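Local coordinates for protein transcriptional regulator (Corynebacterium diphtheriae, PDB 3LMM) that is of unknown function but is probably a transcriptional regulator, joining a Schlafen AlbA-type domain to a RecG-like domain and helix-turn-helix-type regions that may bind DNA, at residues Arg112-Pro117 with Val369-Val374; Val256-Glu261 with Asp269-Ala274; Val414-Ser419 with Arg493-Lys498. One frame throughout, in Å; residues are numbered along the deposited sequence.

Contact 1 of 3, residues Arg112-Pro117 with Val369-Val374; sequences RIDVAP and VDKQGV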
loop_
_atom_site.group_PDB
_atom_site.type_symbol
_atom_site.label_atom_id
_atom_site.label_comp_id
_atom_site.label_asym_id
_atom_site.label_seq_id
_atom_site.Cartn_x
_atom_site.Cartn_y
_atom_site.Cartn_z
ATOM N N ARG A 112 -7.359 -5.365 -1.695
ATOM C CA ARG A 112 -8.134 -4.159 -1.485
ATOM C C ARG A 112 -8.114 -3.588 -0.079
ATOM O O ARG A 112 -8.472 -2.437 0.132
ATOM C CB ARG A 112 -9.592 -4.361 -1.975
ATOM C CG ARG A 112 -10.407 -5.477 -1.304
ATOM C CD ARG A 112 -10.576 -6.721 -2.204
ATOM N NE ARG A 112 -11.690 -6.667 -3.169
ATOM C CZ ARG A 112 -11.869 -7.550 -4.161
ATOM N NH1 ARG A 112 -12.898 -7.431 -4.990
ATOM N NH2 ARG A 112 -11.009 -8.552 -4.346
ATOM N N ILE A 113 -7.654 -4.361 0.886
ATOM C CA ILE A 113 -7.671 -3.870 2.254
ATOM C C ILE A 113 -6.260 -3.742 2.856
ATOM O O ILE A 113 -6.053 -3.033 3.846
ATOM C CB ILE A 113 -8.548 -4.815 3.081
ATOM C CG1 ILE A 113 -8.967 -4.166 4.381
ATOM C CG2 ILE A 113 -7.806 -6.115 3.349
ATOM C CD1 ILE A 113 -9.584 -5.172 5.360
ATOM N N ASP A 114 -5.298 -4.419 2.231
ATOM C CA ASP A 114 -3.896 -4.402 2.645
ATOM C C ASP A 114 -3.570 -5.379 3.771
ATOM O O ASP A 114 -2.536 -5.256 4.437
ATOM C CB ASP A 114 -3.469 -3.001 3.072
ATOM C CG ASP A 114 -2.370 -2.450 2.197
ATOM O OD1 ASP A 114 -1.797 -1.385 2.530
ATOM O OD2 ASP A 114 -2.086 -3.086 1.155
ATOM N N VAL A 115 -4.443 -6.357 3.984
ATOM C CA VAL A 115 -4.224 -7.351 5.022
ATOM C C VAL A 115 -4.673 -8.718 4.539
ATOM O O VAL A 115 -5.681 -8.846 3.848
ATOM C CB VAL A 115 -4.976 -6.978 6.316
ATOM C CG1 VAL A 115 -5.896 -5.813 6.064
ATOM C CG2 VAL A 115 -5.758 -8.178 6.848
ATOM N N ALA A 116 -3.912 -9.739 4.911
ATOM C CA ALA A 116 -4.216 -11.104 4.516
ATOM C C ALA A 116 -4.577 -11.946 5.741
ATOM O O ALA A 116 -3.717 -12.615 6.316
ATOM C CB ALA A 116 -3.020 -11.703 3.804
ATOM N N PRO A 117 -5.863 -11.941 6.142
ATOM C CA PRO A 117 -6.319 -12.708 7.306
ATOM C C PRO A 117 -6.260 -14.218 7.122
ATOM O O PRO A 117 -6.342 -14.717 6.002
ATOM C CB PRO A 117 -7.745 -12.205 7.503
ATOM C CG PRO A 117 -8.196 -11.974 6.101
ATOM C CD PRO A 117 -7.002 -11.277 5.479
ATOM N N VAL A 369 0.470 10.231 1.551
ATOM C CA VAL A 369 0.859 8.940 0.993
ATOM C C VAL A 369 -0.372 8.091 0.694
ATOM O O VAL A 369 -1.428 8.308 1.276
ATOM C CB VAL A 369 1.745 8.151 1.972
ATOM C CG1 VAL A 369 2.381 6.961 1.258
ATOM C CG2 VAL A 369 2.807 9.049 2.555
ATOM N N ASP A 370 -0.225 7.129 -0.213
ATOM C CA ASP A 370 -1.312 6.221 -0.588
ATOM C C ASP A 370 -1.364 5.073 0.415
ATOM O O ASP A 370 -0.512 4.996 1.296
ATOM C CB ASP A 370 -1.054 5.644 -1.979
ATOM C CG ASP A 370 -1.414 6.606 -3.093
ATOM O OD1 ASP A 370 -0.797 6.502 -4.176
ATOM O OD2 ASP A 370 -2.323 7.450 -2.896
ATOM N N LYS A 371 -2.346 4.181 0.274
ATOM C CA LYS A 371 -2.467 3.040 1.179
ATOM C C LYS A 371 -1.091 2.491 1.549
ATOM O O LYS A 371 -0.696 2.552 2.710
ATOM C CB LYS A 371 -3.294 1.917 0.561
ATOM C CG LYS A 371 -4.783 1.984 0.862
ATOM C CD LYS A 371 -5.388 0.566 0.911
ATOM C CE LYS A 371 -5.114 -0.223 -0.375
ATOM N NZ LYS A 371 -5.463 -1.660 -0.250
ATOM N N GLN A 372 -0.365 1.945 0.580
ATOM C CA GLN A 372 0.975 1.436 0.864
ATOM C C GLN A 372 1.620 0.865 -0.375
ATOM O O GLN A 372 2.479 1.497 -0.994
ATOM C CB GLN A 372 0.944 0.362 1.965
ATOM C CG GLN A 372 2.321 -0.285 2.298
ATOM C CD GLN A 372 3.330 0.656 2.985
ATOM O OE1 GLN A 372 3.100 1.129 4.102
ATOM N NE2 GLN A 372 4.454 0.917 2.313
ATOM N N GLY A 373 1.215 -0.347 -0.724
ATOM C CA GLY A 373 1.767 -0.978 -1.901
ATOM C C GLY A 373 1.539 -0.073 -3.092
ATOM O O GLY A 373 2.348 -0.029 -4.021
ATOM N N VAL A 374 0.431 0.662 -3.062
ATOM C CA VAL A 374 0.110 1.566 -4.151
ATOM C C VAL A 374 1.302 2.484 -4.415
ATOM O O VAL A 374 1.648 2.742 -5.566
ATOM C CB VAL A 374 -1.130 2.423 -3.823
ATOM C CG1 VAL A 374 -1.552 3.212 -5.052
ATOM C CG2 VAL A 374 -2.266 1.537 -3.348
#
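Where Asp-114 and Lys-371 face each other, the backbones come no closer than 7.7 Å between their CA atoms: one chain is leaving a helix and the other is about to enter one, so side chains have to bridge the gap. Asp-114 is the first residue past helix 102-113 to leave helical geometry, with a positive phi of 83°, and this turn sends its side chain across to Lys-371 and Gln-372.

Lys-371 does most of the reaching. Its chain bends at chi2 and chi3, runs past the Asp-114 side chain in the opposite direction, and brings NZ to the end of the helix. There NZ gives a weak hydrogen bond to O of Arg-112, 3.1 Å away, a carbonyl in the last turn. The same ammonium group makes a long salt bridge to Asp-114, 3.9 Å from NZ to OD2. Carbonyls at a helix C-terminus carry partial negative charge, so the lysine probably gains from the helix end as well as from the carboxylate. OD2 is shared, since Arg-352 also forms a salt bridge with it. The other carboxylate oxygen, OD1, lies 3.3 Å from CB of Gln-372. With CG anti to the backbone N (chi1 178°), the Gln-372 side chain crosses that of Asp-114 at about a right angle and carries its amide away; Gln-372 is poorly ordered.

The contact is small and polar, burying 190 Å², and it joins the AlbA-type and RecG-like parts of the chain. On the AlbA side, Ile-113 packs against Val-72 and Ala-73 of helix 62-77, while Arg-112 pairs with Asp-66 and bonds to O of Gly-108. Across the gap, Val-369 rests on Leu-306 and Ile-310 of helix 298-311, just ahead of helix 373-385.

Contact 2 of 3, residues Val256-Glu261 with Asp269-Ala274; sequences VVPEPE and DYLEQA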
loop_
_atom_site.group_PDB
_atom_site.type_symbol
_atom_site.label_atom_id
_atom_site.label_comp_id
_atom_site.label_asym_id
_atom_site.label_seq_id
_atom_site.Cartn_x
_atom_site.Cartn_y
_atom_site.Cartn_z
ATOM N N VAL A 256 22.533 20.397 -0.706
ATOM C CA VAL A 256 21.508 21.171 -0.018
ATOM C C VAL A 256 21.109 20.433 1.254
ATOM O O VAL A 256 20.502 19.370 1.198
ATOM C CB VAL A 256 20.271 21.405 -0.929
ATOM C CG1 VAL A 256 19.907 20.134 -1.640
ATOM C CG2 VAL A 256 19.097 21.914 -0.104
ATOM N N VAL A 257 21.476 21.008 2.397
ATOM C CA VAL A 257 21.203 20.425 3.709
ATOM C C VAL A 257 20.234 21.301 4.510
ATOM O O VAL A 257 20.574 22.415 4.903
ATOM C CB VAL A 257 22.529 20.256 4.527
ATOM C CG1 VAL A 257 23.366 19.132 3.960
ATOM C CG2 VAL A 257 23.340 21.550 4.485
ATOM N N PRO A 258 19.010 20.805 4.765
ATOM C CA PRO A 258 18.019 21.575 5.523
ATOM C C PRO A 258 18.464 21.908 6.946
ATOM O O PRO A 258 19.199 21.141 7.569
ATOM C CB PRO A 258 16.790 20.671 5.497
ATOM C CG PRO A 258 17.383 19.312 5.475
ATOM C CD PRO A 258 18.497 19.457 4.464
ATOM N N GLU A 259 18.012 23.053 7.452
ATOM C CA GLU A 259 18.372 23.494 8.802
ATOM C C GLU A 259 17.769 22.572 9.863
ATOM O O GLU A 259 16.568 22.308 9.848
ATOM C CB GLU A 259 17.896 24.934 9.045
ATOM C CG GLU A 259 18.492 25.973 8.093
ATOM C CD GLU A 259 17.638 26.199 6.854
ATOM O OE1 GLU A 259 17.187 25.199 6.241
ATOM O OE2 GLU A 259 17.435 27.380 6.481
ATOM N N PRO A 260 18.594 22.088 10.811
ATOM C CA PRO A 260 18.144 21.191 11.881
ATOM C C PRO A 260 16.971 21.653 12.746
ATOM O O PRO A 260 16.302 20.822 13.358
ATOM C CB PRO A 260 19.406 20.989 12.709
ATOM C CG PRO A 260 20.127 22.279 12.518
ATOM C CD PRO A 260 19.995 22.481 11.036
ATOM N N GLU A 261 16.721 22.958 12.813
ATOM C CA GLU A 261 15.619 23.452 13.629
ATOM C C GLU A 261 14.285 23.230 12.938
ATOM O O GLU A 261 13.246 23.610 13.464
ATOM C CB GLU A 261 15.784 24.942 13.928
ATOM C CG GLU A 261 17.221 25.421 13.974
ATOM C CD GLU A 261 17.725 25.795 12.597
ATOM O OE1 GLU A 261 17.033 26.593 11.914
ATOM O OE2 GLU A 261 18.816 25.317 12.207
ATOM N N ASP A 269 9.779 19.063 2.720
ATOM C CA ASP A 269 9.470 20.079 1.742
ATOM C C ASP A 269 10.750 20.696 1.181
ATOM O O ASP A 269 10.934 20.764 -0.032
ATOM C CB ASP A 269 8.605 21.174 2.359
ATOM C CG ASP A 269 8.329 22.298 1.384
ATOM O OD1 ASP A 269 7.761 22.000 0.303
ATOM O OD2 ASP A 269 8.674 23.464 1.694
ATOM N N TYR A 270 11.632 21.141 2.066
ATOM C CA TYR A 270 12.872 21.769 1.650
ATOM C C TYR A 270 13.614 20.909 0.636
ATOM O O TYR A 270 14.169 21.430 -0.326
ATOM C CB TYR A 270 13.756 22.021 2.864
ATOM C CG TYR A 270 14.894 22.983 2.617
ATOM C CD1 TYR A 270 14.667 24.352 2.493
ATOM C CD2 TYR A 270 16.207 22.526 2.532
ATOM C CE1 TYR A 270 15.725 25.244 2.293
ATOM C CE2 TYR A 270 17.267 23.407 2.331
ATOM C CZ TYR A 270 17.020 24.761 2.214
ATOM O OH TYR A 270 18.077 25.620 2.021
ATOM N N LEU A 271 13.626 19.595 0.843
ATOM C CA LEU A 271 14.306 18.695 -0.085
ATOM C C LEU A 271 13.526 18.606 -1.401
ATOM O O LEU A 271 14.106 18.724 -2.481
ATOM C CB LEU A 271 14.444 17.309 0.540
ATOM C CG LEU A 271 15.865 16.748 0.523
ATOM C CD1 LEU A 271 16.317 16.594 -0.902
ATOM C CD2 LEU A 271 16.798 17.684 1.288
ATOM N N GLU A 272 12.213 18.396 -1.300
ATOM C CA GLU A 272 11.350 18.319 -2.477
ATOM C C GLU A 272 11.511 19.568 -3.343
ATOM O O GLU A 272 11.624 19.478 -4.562
ATOM C CB GLU A 272 9.882 18.185 -2.058
ATOM C CG GLU A 272 9.510 16.835 -1.455
ATOM C CD GLU A 272 8.023 16.720 -1.123
ATOM O OE1 GLU A 272 7.511 17.571 -0.361
ATOM O OE2 GLU A 272 7.367 15.774 -1.618
ATOM N N GLN A 273 11.508 20.731 -2.699
ATOM C CA GLN A 273 11.662 22.006 -3.384
ATOM C C GLN A 273 12.906 22.016 -4.247
ATOM O O GLN A 273 12.836 22.182 -5.464
ATOM C CB GLN A 273 11.793 23.138 -2.371
ATOM C CG GLN A 273 10.539 23.490 -1.617
ATOM C CD GLN A 273 9.544 24.191 -2.499
ATOM O OE1 GLN A 273 8.538 23.610 -2.907
ATOM N NE2 GLN A 273 9.823 25.453 -2.810
ATOM N N ALA A 274 14.049 21.856 -3.588
ATOM C CA ALA A 274 15.348 21.859 -4.252
ATOM C C ALA A 274 15.470 20.719 -5.244
ATOM O O ALA A 274 16.170 20.832 -6.243
ATOM C CB ALA A 274 16.462 21.767 -3.212
#
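Tyr-270 swings out from its helix with CG anti to the backbone N (chi1 -165°), which lays the ring alongside Val-256 and Pro-258. Val-256 answers with a chi1 of 44°: CG1 sits between the backbone N and the carbonyl carbon, and CG2, anti to N, is turned to the tyrosine.

CG2 of Val-256 lies 3.4 Å from CE2 of Tyr-270, and the two side chains run past each other in opposite directions. At the same CD2/CE2 side, but across the ring plane from the valine methyl, CB of Pro-258 is 3.5 Å from CD2 of Tyr-270. Both carbons approach obliquely, so neither makes a clean face or edge contact. Glu-259 is different. Its chain bends at chi2 and brings OE1 over the ring face on the proline's side, 4.0 Å above the plane and displaced toward the rim, with the carboxylate turned 61° from the ring plane. The same oxygen has a long, weak ion pair with Lys-262.

This is a strand-loop-helix connection folding back on itself: strand 252-256, at one border of the six-stranded mixed sheet, runs out into the loop, and helix 264-278 returns to pack on it. Val-256 keeps its place in the sheet through backbone hydrogen bonds with Leu-242 of the adjacent strand.

One turn along the helix from Tyr-270, Ala-274 brings its CB to 4.1 Å from Val-256 CG2, and the small methyl lets the valine sit close to the helix. Leu-271 reaches the loop on another side, with CD2 4.0 Å from CD of Pro-258. It is buried between the loop and the sheet, touching Ile-240 and Leu-242 of strand 240-245 as well as Met-305 of helix 298-311, whereas Asp-269 and Glu-272 lie against Trp-199 of helix 190-199.

Contact 3 of 3, residues Val414-Ser419 with Arg493-Lys498; sequences VLELVS and REILRK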
loop_
_atom_site.group_PDB
_atom_site.type_symbol
_atom_site.label_atom_id
_atom_site.label_comp_id
_atom_site.label_asym_id
_atom_site.label_seq_id
_atom_site.Cartn_x
_atom_site.Cartn_y
_atom_site.Cartn_z
ATOM N N VAL A 414 8.039 3.347 -26.801
ATOM C CA VAL A 414 7.330 2.822 -25.644
ATOM C C VAL A 414 6.162 3.724 -25.244
ATOM O O VAL A 414 5.090 3.238 -24.883
ATOM C CB VAL A 414 8.280 2.662 -24.451
ATOM C CG1 VAL A 414 7.482 2.433 -23.173
ATOM C CG2 VAL A 414 9.226 1.503 -24.712
ATOM N N LEU A 415 6.370 5.034 -25.307
ATOM C CA LEU A 415 5.320 5.986 -24.950
ATOM C C LEU A 415 4.079 5.770 -25.776
ATOM O O LEU A 415 2.974 5.754 -25.245
ATOM C CB LEU A 415 5.792 7.414 -25.169
ATOM C CG LEU A 415 6.691 7.989 -24.081
ATOM C CD1 LEU A 415 7.237 9.303 -24.566
ATOM C CD2 LEU A 415 5.905 8.153 -22.786
ATOM N N GLU A 416 4.278 5.625 -27.083
ATOM C CA GLU A 416 3.183 5.410 -28.018
ATOM C C GLU A 416 2.590 4.014 -27.874
ATOM O O GLU A 416 1.379 3.835 -28.019
ATOM C CB GLU A 416 3.660 5.657 -29.459
ATOM C CG GLU A 416 5.099 5.243 -29.724
ATOM C CD GLU A 416 5.586 5.615 -31.121
ATOM O OE1 GLU A 416 5.204 4.922 -32.096
ATOM O OE2 GLU A 416 6.347 6.606 -31.237
ATOM N N LEU A 417 3.433 3.027 -27.583
ATOM C CA LEU A 417 2.934 1.670 -27.397
ATOM C C LEU A 417 1.907 1.726 -26.276
ATOM O O LEU A 417 0.821 1.171 -26.395
ATOM C CB LEU A 417 4.075 0.720 -27.022
ATOM C CG LEU A 417 3.749 -0.728 -26.611
ATOM C CD1 LEU A 417 3.213 -0.764 -25.203
ATOM C CD2 LEU A 417 2.764 -1.334 -27.583
ATOM N N VAL A 418 2.259 2.414 -25.194
ATOM C CA VAL A 418 1.370 2.571 -24.049
ATOM C C VAL A 418 0.206 3.496 -24.398
ATOM O O VAL A 418 -0.931 3.286 -23.977
ATOM C CB VAL A 418 2.129 3.169 -22.868
ATOM C CG1 VAL A 418 1.186 3.394 -21.702
ATOM C CG2 VAL A 418 3.270 2.250 -22.487
ATOM N N SER A 419 0.513 4.519 -25.179
ATOM C CA SER A 419 -0.467 5.502 -25.604
ATOM C C SER A 419 -1.562 4.871 -26.457
ATOM O O SER A 419 -2.633 5.456 -26.654
ATOM C CB SER A 419 0.250 6.603 -26.388
ATOM O OG SER A 419 -0.661 7.494 -26.974
ATOM N N ARG A 493 5.368 -5.790 -30.840
ATOM C CA ARG A 493 6.696 -6.082 -31.335
ATOM C C ARG A 493 7.049 -5.111 -32.451
ATOM O O ARG A 493 8.168 -4.621 -32.515
ATOM C CB ARG A 493 6.767 -7.507 -31.867
ATOM C CG ARG A 493 6.725 -8.568 -30.804
ATOM C CD ARG A 493 6.799 -9.942 -31.436
ATOM N NE ARG A 493 6.960 -10.982 -30.428
ATOM C CZ ARG A 493 6.955 -12.283 -30.688
ATOM N NH1 ARG A 493 6.793 -12.715 -31.933
ATOM N NH2 ARG A 493 7.114 -13.155 -29.700
ATOM N N GLU A 494 6.094 -4.819 -33.328
ATOM C CA GLU A 494 6.359 -3.903 -34.436
ATOM C C GLU A 494 6.652 -2.486 -33.961
ATOM O O GLU A 494 7.421 -1.763 -34.591
ATOM C CB GLU A 494 5.175 -3.868 -35.409
ATOM C CG GLU A 494 4.858 -5.197 -36.091
ATOM C CD GLU A 494 5.941 -5.668 -37.057
ATOM O OE1 GLU A 494 5.801 -6.796 -37.588
ATOM O OE2 GLU A 494 6.920 -4.920 -37.290
ATOM N N ILE A 495 6.035 -2.091 -32.852
ATOM C CA ILE A 495 6.225 -0.752 -32.304
ATOM C C ILE A 495 7.561 -0.683 -31.565
ATOM O O ILE A 495 8.269 0.322 -31.630
ATOM C CB ILE A 495 5.086 -0.384 -31.316
ATOM C CG1 ILE A 495 3.739 -0.925 -31.822
ATOM C CG2 ILE A 495 5.011 1.124 -31.145
ATOM C CD1 ILE A 495 3.270 -0.352 -33.150
ATOM N N LEU A 496 7.904 -1.767 -30.876
ATOM C CA LEU A 496 9.142 -1.837 -30.114
ATOM C C LEU A 496 10.408 -2.067 -30.950
ATOM O O LEU A 496 11.510 -1.749 -30.500
ATOM C CB LEU A 496 9.029 -2.918 -29.029
ATOM C CG LEU A 496 8.122 -2.639 -27.817
ATOM C CD1 LEU A 496 8.643 -1.444 -27.040
ATOM C CD2 LEU A 496 6.698 -2.384 -28.269
ATOM N N ARG A 497 10.264 -2.608 -32.161
ATOM C CA ARG A 497 11.421 -2.866 -33.035
ATOM C C ARG A 497 12.232 -1.599 -33.305
ATOM O O ARG A 497 13.406 -1.666 -33.676
ATOM C CB ARG A 497 10.966 -3.445 -34.385
ATOM C CG ARG A 497 10.547 -4.909 -34.369
ATOM C CD ARG A 497 10.052 -5.351 -35.743
ATOM N NE ARG A 497 9.617 -6.747 -35.767
ATOM C CZ ARG A 497 10.430 -7.793 -35.645
ATOM N NH1 ARG A 497 11.736 -7.610 -35.491
ATOM N NH2 ARG A 497 9.940 -9.030 -35.680
ATOM N N LYS A 498 11.588 -0.451 -33.122
ATOM C CA LYS A 498 12.212 0.845 -33.353
ATOM C C LYS A 498 12.775 1.441 -32.055
ATOM O O LYS A 498 12.368 2.525 -31.639
ATOM C CB LYS A 498 11.183 1.816 -33.951
ATOM C CG LYS A 498 10.454 1.322 -35.210
ATOM C CD LYS A 498 11.384 1.193 -36.421
ATOM C CE LYS A 498 10.617 0.773 -37.676
ATOM N NZ LYS A 498 11.486 0.716 -38.885
#
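Leu-417 and Leu-496 cross obliquely, each pushing its branched end into the space between helices 412-419 and 490-496. CG of Leu-417 is 3.8 Å from CD2 of Leu-496. The other methyl of Leu-496, CD1, goes to Val-414, where it meets CG2 at 3.8 Å, again at an oblique crossing. One leucine therefore spans two residues a helical turn apart. Its CG lies anti to the carbonyl carbon (chi1 -72°), a setting that carries the methyls across to the facing helix, although the side chain does not start out in that direction.

Ile-495 comes in beside it, its side chain setting out toward the other helix. Its CG2, anti to the backbone N, lies 4.2 Å from CB of Leu-417, where the backbones are also near, 6.4 Å between the CA atoms of Leu-417 and Ile-495. The same methyl lies 3.9 Å from OE1 of Glu-416, whose side chain, extended beyond CG, crosses the isoleucine obliquely.

Helix 430-441 adds to this core, with Leu-436 against Leu-417 and Phe-440 against Leu-496, so helices 412-419 and 490-496, both within the DUF5635 family of the HTH clan, share a third helix. No hydrogen bond or salt bridge crosses between the two segments: their association rests on aliphatic contact, with the Glu-416 carboxylate at its margin.

Overall arrangement
The three contacts are widely separated and none touches another. Contact 2 is nested within the long loop that contact 1 closes, yet their centres lie 30 Å apart and their nearest atoms about 9 Å. Contact 3 follows both along the chain, its centre 32 Å from that of contact 1 and 39 Å from that of contact 2. The centre of contact 1 lies about 4 Å from the centre of the chain, and this contact links two regions by charge, whereas contacts 2 and 3, their centres about 27 and 30 Å from it, are mainly apolar and each local to one region. The cobalt site at Asp-41, Phe-42 and Asp-90 belongs to the AlbA-type part and includes no residue of these contacts.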